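Local coordinates for protein histidinol-phosphatase (Bordetella pertussis, PDB 3FVV) that probably removes the phosphate from histidinol phosphate to give histidinol, the direct precursor of histidine, as a HAD-superfamily phosphatase of the SerB family, at residues T14-D19 against R90-V95. Sequence-based numbering, arbitrary orientation.
Sequences TLLPLD and RPSLTV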
loop_
_atom_site.group_PDB
_atom_site.type_symbol
_atom_site.label_atom_id
_atom_site.label_comp_id
_atom_site.label_asym_id
_atom_site.label_seq_id
_atom_site.Cartn_x
_atom_site.Cartn_y
_atom_site.Cartn_z
ATOM N N THR A 14 5.498 3.168 -5.762
ATOM C CA THR A 14 4.689 3.741 -6.854
ATOM C C THR A 14 4.485 5.212 -6.553
ATOM O O THR A 14 4.951 6.048 -7.280
ATOM C CB THR A 14 3.312 3.014 -6.949
ATOM O OG1 THR A 14 3.550 1.676 -7.389
ATOM C CG2 THR A 14 2.339 3.723 -7.930
ATOM N N LEU A 15 3.800 5.525 -5.458
ATOM C CA LEU A 15 3.606 6.923 -5.080
ATOM C C LEU A 15 4.700 7.407 -4.140
ATOM O O LEU A 15 4.918 8.592 -4.065
ATOM C CB LEU A 15 2.203 7.153 -4.510
ATOM C CG LEU A 15 0.992 7.089 -5.470
ATOM C CD1 LEU A 15 -0.256 7.493 -4.719
ATOM C CD2 LEU A 15 1.204 7.983 -6.716
ATOM N N LEU A 16 5.427 6.494 -3.455
ATOM C CA LEU A 16 6.498 6.878 -2.554
ATOM C C LEU A 16 7.776 6.140 -2.983
ATOM O O LEU A 16 7.707 4.983 -3.402
ATOM C CB LEU A 16 6.168 6.527 -1.098
ATOM C CG LEU A 16 4.930 7.129 -0.451
ATOM C CD1 LEU A 16 4.734 6.432 0.900
ATOM C CD2 LEU A 16 5.118 8.583 -0.328
ATOM N N PRO A 17 8.935 6.811 -2.897
ATOM C CA PRO A 17 10.180 6.194 -3.313
ATOM C C PRO A 17 10.720 5.306 -2.201
ATOM O O PRO A 17 11.880 5.223 -2.028
ATOM C CB PRO A 17 11.103 7.398 -3.553
ATOM C CG PRO A 17 10.591 8.457 -2.644
ATOM C CD PRO A 17 9.113 8.235 -2.552
ATOM N N LEU A 18 9.857 4.619 -1.474
ATOM C CA LEU A 18 10.297 3.753 -0.424
ATOM C C LEU A 18 9.173 2.734 -0.156
ATOM O O LEU A 18 8.060 2.819 -0.716
ATOM C CB LEU A 18 10.650 4.596 0.813
ATOM C CG LEU A 18 9.613 5.652 1.312
ATOM C CD1 LEU A 18 8.516 4.979 2.102
ATOM C CD2 LEU A 18 10.239 6.825 2.107
ATOM N N ASP A 19 9.483 1.760 0.679
ATOM C CA ASP A 19 8.502 0.805 1.171
ATOM C C ASP A 19 8.083 1.227 2.569
ATOM O O ASP A 19 8.825 1.081 3.568
ATOM C CB ASP A 19 9.096 -0.628 1.217
ATOM C CG ASP A 19 8.146 -1.617 1.875
ATOM O OD1 ASP A 19 6.947 -1.344 1.981
ATOM O OD2 ASP A 19 8.603 -2.674 2.288
ATOM N N ARG A 90 6.605 12.201 4.818
ATOM C CA ARG A 90 6.418 13.513 4.195
ATOM C C ARG A 90 7.580 13.993 3.334
ATOM O O ARG A 90 7.361 14.443 2.228
ATOM C CB ARG A 90 6.130 14.606 5.206
ATOM C CG ARG A 90 4.793 14.569 5.666
ATOM C CD ARG A 90 4.114 15.932 5.695
ATOM N NE ARG A 90 2.690 15.642 5.669
ATOM C CZ ARG A 90 1.892 15.830 4.618
ATOM N NH1 ARG A 90 0.627 15.502 4.725
ATOM N NH2 ARG A 90 2.326 16.349 3.481
ATOM N N PRO A 91 8.798 13.890 3.833
ATOM C CA PRO A 91 9.872 14.374 2.987
ATOM C C PRO A 91 10.132 13.506 1.761
ATOM O O PRO A 91 10.966 13.871 0.971
ATOM C CB PRO A 91 11.106 14.315 3.886
ATOM C CG PRO A 91 10.567 14.253 5.301
ATOM C CD PRO A 91 9.270 13.495 5.176
ATOM N N SER A 92 9.513 12.339 1.632
ATOM C CA SER A 92 9.682 11.545 0.441
ATOM C C SER A 92 8.556 11.796 -0.573
ATOM O O SER A 92 8.506 11.140 -1.602
ATOM C CB SER A 92 9.681 10.051 0.845
ATOM O OG SER A 92 8.343 9.564 1.049
ATOM N N LEU A 93 7.592 12.665 -0.221
ATOM C CA LEU A 93 6.557 13.038 -1.128
ATOM C C LEU A 93 7.145 13.884 -2.262
ATOM O O LEU A 93 7.857 14.847 -1.996
ATOM C CB LEU A 93 5.489 13.841 -0.415
ATOM C CG LEU A 93 4.195 13.114 -0.140
ATOM C CD1 LEU A 93 4.448 11.861 0.609
ATOM C CD2 LEU A 93 3.293 14.087 0.615
ATOM N N THR A 94 6.899 13.514 -3.510
ATOM C CA THR A 94 7.433 14.279 -4.662
ATOM C C THR A 94 6.261 14.909 -5.393
ATOM O O THR A 94 5.132 14.355 -5.396
ATOM C CB THR A 94 8.128 13.405 -5.661
ATOM O OG1 THR A 94 7.205 12.402 -6.205
ATOM C CG2 THR A 94 9.367 12.743 -5.023
ATOM N N VAL A 95 6.543 16.033 -6.029
ATOM C CA VAL A 95 5.578 16.716 -6.839
ATOM C C VAL A 95 5.053 15.826 -7.973
ATOM O O VAL A 95 3.849 15.887 -8.262
ATOM C CB VAL A 95 6.077 18.119 -7.361
ATOM C CG1 VAL A 95 7.112 17.954 -8.417
ATOM C CG2 VAL A 95 4.860 18.920 -7.896
HETATM O O HOH W 1 6.589 10.681 -3.740
#
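Ser92 fits against Leu16, Pro17 and Leu18 where two linkers of this HAD-type fold meet: 14-19 leads from core strand 5-9 into helix 20-30, and 90-95 joins helix 74-89 to helix 95-106. The two linkers thus bring together the ends of the mainly helical, strand-free insert, consistent with the helical cap that many HAD phosphatases carry after the first core strand. Leu18 reaches Ser92 with one branch, CD2 lying 3.5 Å from Ser92 CB and equally near OG. From the same loop, Leu16 CD2 comes to 3.6 Å from Ser92 OG, which therefore has a methyl from each leucine beside it. Its polar need is met by the carbonyl of Ile89; with chi1 at 80° OG sits between the backbone N and the carbonyl carbon, turned back to the end of helix 74-89. Both leucines also touch Ile89. Leu16 CD2 further meets Leu93 CD1 at 3.5 Å, a tight methyl contact between side chains that run askew to each other. The Pro17 ring brings its CD atom to 3.1 Å from Ser92 O. That oxygen also accepts a hydrogen bond from a water bridging the linkers: the water donates to Leu15 O and Ser92 O, and accepts from Thr94 N at 2.9 Å.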